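Local atomic coordinates of glutamine aminotransferase class-II domain protein (Ruegeria pomeroyi, PDB entry 3MDN), a protein that probably acts as a class-II glutamine amidotransferase, releasing ammonia from glutamine for transfer to an acceptor that is not known. Residues A8-P13 and L245-E250; A189-S192 and L197-A200; Y213-S216 and G221-V224. All coordinates share one frame; numbering follows the deposited sequence.

Two antiparallel sheets lie face to face, and the three contacts sample both of them and the seam between. Contact 2 pairs 189-192 with 197-200 in one sheet; contact 3 pairs 213-216 with 221-224 in the other; contact 1 joins the sheets, setting H10 against I247. Contact 1 lies about 10 Å from contact 2 and 8 Å from contact 3, centre to centre. I247 O is 2.7 Å from L197 N and H10 O is 2.7 Å from W222 N, both probable hydrogen bonds. Across the seam L197 CD2 packs on V224 CG2. Class-II amidotransferases use an N-terminal cysteine as nucleophile, so strand 6-10, soon after the chain start, probably runs out from the active site.

Contact 1 of 3, residues A8-P13 and L245-E250; sequences AYHGTP and LTIGAE
H10 and I247 are the residues whose CA atoms come nearest, 7.3 Å apart, too far for paired neighbours in one sheet; the strands belong to two sheets that come close here. The join is made by the H10 side chain against both side chain and backbone of 247-248. The imidazole of H10 swings out from strand 6-10 with CG anti to the backbone N (chi1 -173°) and lies across I247, the two side chains sliding past each other in opposite directions. Methyl CG2 of I247 sits over a face of the ring, 4.1 Å from its centroid and 26° off the normal, a CH-pi contact that comes nearest at ND1. Over the same face, nearer the NE2 end, hangs the carbonyl oxygen of I247. H10 NE2 is 3.4 Å from I247 O, but the angle is wrong for a hydrogen bond; NE2 gives its proton to Q195 O in the turn of the neighbouring hairpin, while I247 O faces L197 N. G248 CA, 4.1 Å from H10 NE2, completes the contact. Beyond H10 the chain turns a corner, braced by Y9 OH, which donates to T12 O at 2.7 Å in the carbonyl plane. With an alanine in place of H10, Q195 O would probably lose its imidazole donor and I247 CG2 its ring, opening a gap between the sheets. Strand 6-10 is hydrogen-bonded to 221-225 on one layer and 243-248 to 197-203 on the other, so H10 bridges the layers of the beta sandwich at the heart of the Ntn-hydrolase fold.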
ATOM      1  N   ALA D   8     -24.395   5.445  -4.256  1.00 25.57           N
ATOM      2  CA  ALA D   8     -24.402   5.671  -5.697  1.00 24.78           C
ATOM      3  C   ALA D   8     -25.093   6.987  -6.036  1.00 24.59           C
ATOM      4  O   ALA D   8     -25.979   7.444  -5.308  1.00 24.99           O
ATOM      5  CB  ALA D   8     -25.066   4.498  -6.445  1.00 23.29           C
ATOM      6  N   TYR D   9     -24.710   7.583  -7.158  1.00 24.44           N
ATOM      7  CA  TYR D   9     -25.240   8.879  -7.524  1.00 24.02           C
ATOM      8  C   TYR D   9     -25.523   8.975  -9.018  1.00 24.57           C
ATOM      9  O   TYR D   9     -24.760   8.474  -9.831  1.00 24.09           O
ATOM     10  CB  TYR D   9     -24.302   9.985  -7.048  1.00 23.04           C
ATOM     11  CG  TYR D   9     -24.788  11.373  -7.408  1.00 22.09           C
ATOM     12  CD1 TYR D   9     -25.747  12.016  -6.637  1.00 21.74           C
ATOM     13  CD2 TYR D   9     -24.284  12.046  -8.537  1.00 21.48           C
ATOM     14  CE1 TYR D   9     -26.220  13.311  -6.967  1.00 21.75           C
ATOM     15  CE2 TYR D   9     -24.762  13.338  -8.885  1.00 22.79           C
ATOM     16  CZ  TYR D   9     -25.742  13.947  -8.081  1.00 20.98           C
ATOM     17  OH  TYR D   9     -26.192  15.203  -8.379  1.00 22.31           O
ATOM     18  N   HIS D  10     -26.645   9.605  -9.358  1.00 25.03           N
ATOM     19  CA  HIS D  10     -27.036   9.838 -10.752  1.00 26.25           C
ATOM     20  C   HIS D  10     -27.755  11.214 -10.864  1.00 26.09           C
ATOM     21  O   HIS D  10     -28.841  11.410 -10.290  1.00 25.56           O
ATOM     22  CB  HIS D  10     -27.936   8.686 -11.204  1.00 26.83           C
ATOM     23  CG  HIS D  10     -28.282   8.700 -12.662  1.00 30.68           C
ATOM     24  ND1 HIS D  10     -29.029   9.699 -13.240  1.00 36.16           N
ATOM     25  CD2 HIS D  10     -28.040   7.803 -13.646  1.00 33.84           C
ATOM     26  CE1 HIS D  10     -29.186   9.447 -14.529  1.00 36.32           C
ATOM     27  NE2 HIS D  10     -28.580   8.308 -14.805  1.00 32.91           N
ATOM     28  N   GLY D  11     -27.118  12.174 -11.545  1.00 25.78           N
ATOM     29  CA  GLY D  11     -27.682  13.513 -11.737  1.00 25.71           C
ATOM     30  C   GLY D  11     -26.647  14.549 -12.187  1.00 26.07           C
ATOM     31  O   GLY D  11     -25.632  14.218 -12.821  1.00 25.90           O
ATOM     32  N   THR D  12     -26.900  15.816 -11.860  1.00 25.57           N
ATOM     33  CA  THR D  12     -25.919  16.876 -12.118  1.00 26.15           C
ATOM     34  C   THR D  12     -24.560  16.543 -11.459  1.00 25.40           C
ATOM     35  O   THR D  12     -24.548  16.136 -10.299  1.00 24.97           O
ATOM     36  CB  THR D  12     -26.442  18.209 -11.564  1.00 25.59           C
ATOM     37  OG1 THR D  12     -27.669  18.502 -12.214  1.00 27.85           O
ATOM     38  CG2 THR D  12     -25.483  19.337 -11.824  1.00 26.17           C
ATOM     39  N   PRO D  13     -23.429  16.739 -12.184  1.00 25.80           N
ATOM     40  CA  PRO D  13     -22.163  16.314 -11.597  1.00 26.50           C
ATOM     41  C   PRO D  13     -21.844  16.976 -10.258  1.00 27.02           C
ATOM     42  O   PRO D  13     -21.997  18.183 -10.119  1.00 27.11           O
ATOM     43  CB  PRO D  13     -21.105  16.675 -12.676  1.00 27.04           C
ATOM     44  CG  PRO D  13     -21.871  16.690 -13.973  1.00 26.99           C
ATOM     45  CD  PRO D  13     -23.264  17.227 -13.567  1.00 25.20           C
ATOM     46  N   LEU D 245     -34.723  -0.879  -8.815  1.00 25.21           N
ATOM     47  CA  LEU D 245     -34.880   0.532  -9.026  1.00 25.44           C
ATOM     48  C   LEU D 245     -34.105   0.891 -10.282  1.00 25.78           C
ATOM     49  O   LEU D 245     -32.992   0.391 -10.497  1.00 26.01           O
ATOM     50  CB  LEU D 245     -34.266   1.265  -7.839  1.00 25.42           C
ATOM     51  CG  LEU D 245     -34.198   2.793  -7.868  1.00 26.19           C
ATOM     52  CD1 LEU D 245     -35.636   3.373  -7.734  1.00 23.44           C
ATOM     53  CD2 LEU D 245     -33.266   3.315  -6.750  1.00 23.27           C
ATOM     54  N   THR D 246     -34.662   1.768 -11.098  1.00 25.52           N
ATOM     55  CA  THR D 246     -34.000   2.201 -12.323  1.00 26.12           C
ATOM     56  C   THR D 246     -34.058   3.727 -12.325  1.00 26.90           C
ATOM     57  O   THR D 246     -35.143   4.302 -12.207  1.00 27.00           O
ATOM     58  CB  THR D 246     -34.739   1.655 -13.579  1.00 27.01           C
ATOM     59  OG1 THR D 246     -34.618   0.219 -13.643  1.00 27.08           O
ATOM     60  CG2 THR D 246     -34.204   2.304 -14.881  1.00 25.19           C
ATOM     61  N   ILE D 247     -32.891   4.364 -12.423  1.00 27.57           N
ATOM     62  CA  ILE D 247     -32.788   5.804 -12.542  1.00 28.38           C
ATOM     63  C   ILE D 247     -32.077   6.181 -13.834  1.00 28.94           C
ATOM     64  O   ILE D 247     -30.883   5.869 -14.037  1.00 28.82           O
ATOM     65  CB  ILE D 247     -32.073   6.433 -11.339  1.00 28.84           C
ATOM     66  CG1 ILE D 247     -32.880   6.135 -10.049  1.00 28.93           C
ATOM     67  CG2 ILE D 247     -31.991   7.966 -11.545  1.00 27.54           C
ATOM     68  CD1 ILE D 247     -32.037   6.122  -8.795  1.00 31.65           C
ATOM     69  N   GLY D 248     -32.819   6.831 -14.719  1.00 28.72           N
ATOM     70  CA  GLY D 248     -32.277   7.172 -16.030  1.00 30.80           C
ATOM     71  C   GLY D 248     -32.953   8.384 -16.630  1.00 31.90           C
ATOM     72  O   GLY D 248     -33.403   9.277 -15.914  1.00 31.80           O
ATOM     73  N   ALA D 249     -33.060   8.393 -17.951  1.00 33.49           N
ATOM     74  CA  ALA D 249     -33.523   9.585 -18.666  1.00 34.91           C
ATOM     75  C   ALA D 249     -34.970   9.949 -18.352  1.00 35.57           C
ATOM     76  O   ALA D 249     -35.377  11.086 -18.590  1.00 37.10           O
ATOM     77  CB  ALA D 249     -33.323   9.416 -20.153  1.00 34.83           C
ATOM     78  N   GLU D 250     -35.741   8.997 -17.819  1.00 35.82           N
ATOM     79  CA  GLU D 250     -37.153   9.224 -17.450  1.00 35.83           C
ATOM     80  C   GLU D 250     -37.393   9.648 -15.980  1.00 35.63           C
ATOM     81  O   GLU D 250     -38.492  10.061 -15.639  1.00 36.02           O
ATOM     82  CB  GLU D 250     -37.999   7.976 -17.764  1.00 35.85           C
TER

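Contact 2 of 3, residues A189-S192 and L197-A200; sequences AAFS and LYAA
F191 and Y198 carry this antiparallel pairing, their rings lying on the same face of the sheet. The planes are only 18° from parallel, yet the rings are slid so far apart, 5.2 Å between centroids, that they barely overlap. The closer partner of the F191 ring is Y198 CB, which stands over its face 3.5 Å from the centroid, a CH-pi contact. F191 CG sits between the backbone N and the carbonyl carbon (chi1 54°), and this folds the phenyl across toward the partner strand. Below the rings the same two residues exchange backbone bonds: Y198 N to F191 O at 2.8 Å, and F191 N to Y198 O at 3.0 Å. A189 and A200 form the second hydrogen-bonded pair. A190 and A199 form a non-hydrogen-bonded pair, CA to CA 4.3 Å, their methyls on the opposite face, and L197 CD1 reaches F191 O at 3.7 Å. Helix 161-179 covers the aromatic face, with L165 against F191 and A200, and P161 touching Y198. W109 of strand 109-114 packs against both aromatic side chains, strand 243-248 pairs with the far edge of 197-203, and A190 and L197 turn to strand 6-10 of the facing sheet.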
ATOM      1  N   ALA D 189     -27.471  -4.612  -4.488  1.00 27.81           N
ATOM      2  CA  ALA D 189     -26.434  -4.315  -5.480  1.00 26.68           C
ATOM      3  C   ALA D 189     -26.778  -3.006  -6.165  1.00 26.53           C
ATOM      4  O   ALA D 189     -27.973  -2.667  -6.297  1.00 25.67           O
ATOM      5  CB  ALA D 189     -26.385  -5.420  -6.517  1.00 26.89           C
ATOM      6  N   ALA D 190     -25.745  -2.280  -6.595  1.00 25.32           N
ATOM      7  CA  ALA D 190     -25.901  -1.114  -7.487  1.00 25.02           C
ATOM      8  C   ALA D 190     -25.030  -1.325  -8.687  1.00 25.14           C
ATOM      9  O   ALA D 190     -23.958  -1.941  -8.584  1.00 26.01           O
ATOM     10  CB  ALA D 190     -25.511   0.191  -6.782  1.00 25.95           C
ATOM     11  N   PHE D 191     -25.479  -0.858  -9.840  1.00 23.82           N
ATOM     12  CA  PHE D 191     -24.775  -1.138 -11.080  1.00 24.27           C
ATOM     13  C   PHE D 191     -25.215  -0.153 -12.175  1.00 23.95           C
ATOM     14  O   PHE D 191     -26.279   0.413 -12.077  1.00 22.69           O
ATOM     15  CB  PHE D 191     -24.883  -2.618 -11.510  1.00 23.98           C
ATOM     16  CG  PHE D 191     -26.294  -3.149 -11.619  1.00 26.03           C
ATOM     17  CD1 PHE D 191     -27.010  -3.531 -10.488  1.00 25.87           C
ATOM     18  CD2 PHE D 191     -26.901  -3.296 -12.861  1.00 26.03           C
ATOM     19  CE1 PHE D 191     -28.317  -4.010 -10.602  1.00 28.12           C
ATOM     20  CE2 PHE D 191     -28.203  -3.780 -12.977  1.00 26.97           C
ATOM     21  CZ  PHE D 191     -28.900  -4.159 -11.866  1.00 24.86           C
ATOM     22  N   SER D 192     -24.352   0.088 -13.170  1.00 24.93           N
ATOM     23  CA  SER D 192     -24.581   1.141 -14.189  1.00 25.12           C
ATOM     24  C   SER D 192     -23.938   0.795 -15.504  1.00 25.28           C
ATOM     25  O   SER D 192     -22.917   0.072 -15.552  1.00 25.40           O
ATOM     26  CB  SER D 192     -23.988   2.483 -13.727  1.00 25.50           C
ATOM     27  OG  SER D 192     -24.325   3.556 -14.617  1.00 25.42           O
ATOM     28  N   LEU D 197     -28.696   4.240 -13.877  1.00 24.83           N
ATOM     29  CA  LEU D 197     -28.188   3.683 -12.636  1.00 25.17           C
ATOM     30  C   LEU D 197     -29.245   2.688 -12.140  1.00 25.35           C
ATOM     31  O   LEU D 197     -30.439   3.003 -12.157  1.00 24.98           O
ATOM     32  CB  LEU D 197     -27.972   4.789 -11.597  1.00 25.64           C
ATOM     33  CG  LEU D 197     -27.727   4.305 -10.158  1.00 27.89           C
ATOM     34  CD1 LEU D 197     -26.419   3.502 -10.123  1.00 24.65           C
ATOM     35  CD2 LEU D 197     -27.661   5.479  -9.134  1.00 27.98           C
ATOM     36  N   TYR D 198     -28.810   1.507 -11.711  1.00 23.56           N
ATOM     37  CA  TYR D 198     -29.725   0.454 -11.275  1.00 23.57           C
ATOM     38  C   TYR D 198     -29.418   0.082  -9.841  1.00 23.78           C
ATOM     39  O   TYR D 198     -28.279   0.220  -9.387  1.00 22.23           O
ATOM     40  CB  TYR D 198     -29.539  -0.826 -12.103  1.00 23.90           C
ATOM     41  CG  TYR D 198     -29.850  -0.670 -13.568  1.00 24.38           C
ATOM     42  CD1 TYR D 198     -28.828  -0.468 -14.489  1.00 24.76           C
ATOM     43  CD2 TYR D 198     -31.176  -0.664 -14.021  1.00 25.77           C
ATOM     44  CE1 TYR D 198     -29.101  -0.314 -15.841  1.00 25.46           C
ATOM     45  CE2 TYR D 198     -31.463  -0.514 -15.392  1.00 28.10           C
ATOM     46  CZ  TYR D 198     -30.418  -0.347 -16.285  1.00 24.42           C
ATOM     47  OH  TYR D 198     -30.669  -0.159 -17.620  1.00 25.76           O
ATOM     48  N   ALA D 199     -30.413  -0.448  -9.147  1.00 23.17           N
ATOM     49  CA  ALA D 199     -30.133  -1.068  -7.877  1.00 24.18           C
ATOM     50  C   ALA D 199     -31.181  -2.122  -7.636  1.00 24.25           C
ATOM     51  O   ALA D 199     -32.321  -1.967  -8.036  1.00 24.80           O
ATOM     52  CB  ALA D 199     -30.141  -0.024  -6.750  1.00 24.34           C
ATOM     53  N   ALA D 200     -30.795  -3.207  -6.996  1.00 24.69           N
ATOM     54  CA  ALA D 200     -31.747  -4.281  -6.728  1.00 25.34           C
ATOM     55  C   ALA D 200     -31.531  -4.750  -5.304  1.00 24.91           C
ATOM     56  O   ALA D 200     -30.461  -4.580  -4.746  1.00 25.00           O
ATOM     57  CB  ALA D 200     -31.558  -5.438  -7.722  1.00 24.81           C
TER

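Contact 3 of 3, residues Y213-S216 and G221-V224; sequences YRYS and GWAV
S216 N donates to G221 O at 2.9 Å, the shortest backbone bond of this hairpin and a fairly straight one at 160°. The return bond, G221 N to S216 O, is weak at 3.3 Å. Further along, R214 and A223 exchange a second pair of bonds, and A223 O also receives a CA-H contact from Y213, whose CA is 3.1 Å away. The side chains of the non-hydrogen-bonded pairs, Y213 with V224 and Y215 with W222, do most of the packing. Y215 and W222 cross at about a right angle. Y215 CB stands almost exactly above the six-membered ring of the indole, 3.7 Å from its centroid, while the CD2 edge of the phenol points down at the five-membered ring in a T-shaped stack with planes at 68°. Y215 CG is anti to the backbone N (chi1 -180°), which carries its ring on over the pyrrole side, where CD2 comes within 3.5 Å of W222 NE1. The CE2 side of that ring lies along the backbone of G221, Y215 CE2 being 3.5 Å from G221 N. Y213 lies alongside the indole pointing the same way, its CD1 edge 3.9 Å from W222 CZ3, and its OH is hydrogen-bonded to E254. Thus W222 is held between two tyrosines of the partner strand. R214 points to the opposite face, where E230, E233 and W236 meet it. W222 and V224 instead rest on I247, Y213 on L245: a beta hairpin built into a larger antiparallel sheet, with this side packed on strand 243-248 of the Ntn-hydrolase sandwich's second layer.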
ATOM      1  N   TYR D 213     -33.205   5.481  -1.255  1.00 22.36           N
ATOM      2  CA  TYR D 213     -32.882   6.436  -2.322  1.00 22.48           C
ATOM      3  C   TYR D 213     -33.651   7.709  -2.093  1.00 22.90           C
ATOM      4  O   TYR D 213     -34.696   7.696  -1.431  1.00 23.22           O
ATOM      5  CB  TYR D 213     -33.113   5.872  -3.737  1.00 21.33           C
ATOM      6  CG  TYR D 213     -34.537   5.469  -4.074  1.00 22.70           C
ATOM      7  CD1 TYR D 213     -35.349   6.306  -4.833  1.00 20.58           C
ATOM      8  CD2 TYR D 213     -35.069   4.245  -3.632  1.00 21.06           C
ATOM      9  CE1 TYR D 213     -36.620   5.953  -5.145  1.00 23.19           C
ATOM     10  CE2 TYR D 213     -36.327   3.876  -3.968  1.00 22.37           C
ATOM     11  CZ  TYR D 213     -37.108   4.736  -4.718  1.00 24.12           C
ATOM     12  OH  TYR D 213     -38.393   4.387  -5.046  1.00 24.46           O
ATOM     13  N   ARG D 214     -33.116   8.829  -2.590  1.00 23.18           N
ATOM     14  CA  ARG D 214     -33.819  10.107  -2.409  1.00 24.55           C
ATOM     15  C   ARG D 214     -33.295  11.081  -3.469  1.00 23.81           C
ATOM     16  O   ARG D 214     -32.118  11.033  -3.824  1.00 22.75           O
ATOM     17  CB  ARG D 214     -33.573  10.662  -0.991  1.00 25.07           C
ATOM     18  CG  ARG D 214     -34.097  12.083  -0.755  1.00 28.26           C
ATOM     19  CD  ARG D 214     -33.720  12.634   0.631  1.00 34.33           C
ATOM     20  NE  ARG D 214     -32.282  12.755   0.849  1.00 40.81           N
ATOM     21  CZ  ARG D 214     -31.635  13.920   0.870  1.00 44.09           C
ATOM     22  NH1 ARG D 214     -32.318  15.040   0.687  1.00 45.49           N
ATOM     23  NH2 ARG D 214     -30.314  13.974   1.073  1.00 44.14           N
ATOM     24  N   TYR D 215     -34.168  11.940  -3.991  1.00 23.36           N
ATOM     25  CA  TYR D 215     -33.710  12.960  -4.919  1.00 23.59           C
ATOM     26  C   TYR D 215     -33.201  14.136  -4.083  1.00 23.73           C
ATOM     27  O   TYR D 215     -33.928  14.635  -3.244  1.00 22.85           O
ATOM     28  CB  TYR D 215     -34.832  13.434  -5.859  1.00 24.57           C
ATOM     29  CG  TYR D 215     -34.325  14.496  -6.831  1.00 25.42           C
ATOM     30  CD1 TYR D 215     -34.509  15.847  -6.585  1.00 26.35           C
ATOM     31  CD2 TYR D 215     -33.564  14.131  -7.948  1.00 23.55           C
ATOM     32  CE1 TYR D 215     -33.995  16.819  -7.480  1.00 25.08           C
ATOM     33  CE2 TYR D 215     -33.100  15.061  -8.829  1.00 23.48           C
ATOM     34  CZ  TYR D 215     -33.301  16.395  -8.588  1.00 25.44           C
ATOM     35  OH  TYR D 215     -32.785  17.290  -9.493  1.00 30.22           O
ATOM     36  N   SER D 216     -31.952  14.557  -4.298  1.00 23.51           N
ATOM     37  CA  SER D 216     -31.396  15.726  -3.612  1.00 24.41           C
ATOM     38  C   SER D 216     -31.564  16.976  -4.462  1.00 24.21           C
ATOM     39  O   SER D 216     -30.929  17.131  -5.510  1.00 23.80           O
ATOM     40  CB  SER D 216     -29.888  15.536  -3.327  1.00 25.44           C
ATOM     41  OG  SER D 216     -29.258  16.774  -2.924  1.00 28.24           O
ATOM     42  N   GLY D 221     -29.709  15.656  -8.238  1.00 24.95           N
ATOM     43  CA  GLY D 221     -29.549  14.307  -8.731  1.00 24.41           C
ATOM     44  C   GLY D 221     -29.975  13.322  -7.641  1.00 24.25           C
ATOM     45  O   GLY D 221     -30.215  13.705  -6.495  1.00 23.66           O
ATOM     46  N   TRP D 222     -30.053  12.047  -8.002  1.00 24.46           N
ATOM     47  CA  TRP D 222     -30.485  10.975  -7.095  1.00 24.12           C
ATOM     48  C   TRP D 222     -29.332  10.293  -6.360  1.00 24.56           C
ATOM     49  O   TRP D 222     -28.314   9.951  -6.964  1.00 25.04           O
ATOM     50  CB  TRP D 222     -31.210   9.907  -7.912  1.00 24.08           C
ATOM     51  CG  TRP D 222     -32.498  10.389  -8.525  1.00 24.31           C
ATOM     52  CD1 TRP D 222     -32.645  11.035  -9.710  1.00 24.72           C
ATOM     53  CD2 TRP D 222     -33.814  10.251  -7.977  1.00 25.11           C
ATOM     54  NE1 TRP D 222     -33.963  11.328  -9.940  1.00 24.80           N
ATOM     55  CE2 TRP D 222     -34.714  10.847  -8.897  1.00 24.49           C
ATOM     56  CE3 TRP D 222     -34.326   9.677  -6.805  1.00 24.43           C
ATOM     57  CZ2 TRP D 222     -36.110  10.881  -8.685  1.00 25.54           C
ATOM     58  CZ3 TRP D 222     -35.748   9.731  -6.582  1.00 23.16           C
ATOM     59  CH2 TRP D 222     -36.606  10.315  -7.525  1.00 22.03           C
ATOM     60  N   ALA D 223     -29.514  10.046  -5.069  1.00 25.07           N
ATOM     61  CA  ALA D 223     -28.589   9.226  -4.296  1.00 25.26           C
ATOM     62  C   ALA D 223     -29.276   7.906  -3.956  1.00 25.87           C
ATOM     63  O   ALA D 223     -30.486   7.882  -3.722  1.00 26.36           O
ATOM     64  CB  ALA D 223     -28.143   9.951  -3.007  1.00 24.15           C
ATOM     65  N   VAL D 224     -28.504   6.824  -3.910  1.00 25.63           N
ATOM     66  CA  VAL D 224     -28.970   5.508  -3.503  1.00 25.78           C
ATOM     67  C   VAL D 224     -27.893   4.989  -2.544  1.00 27.21           C
ATOM     68  O   VAL D 224     -26.720   5.050  -2.843  1.00 26.98           O
ATOM     69  CB  VAL D 224     -29.043   4.527  -4.702  1.00 25.79           C
ATOM     70  CG1 VAL D 224     -29.731   3.227  -4.290  1.00 23.29           C
ATOM     71  CG2 VAL D 224     -29.782   5.175  -5.907  1.00 25.36           C
TER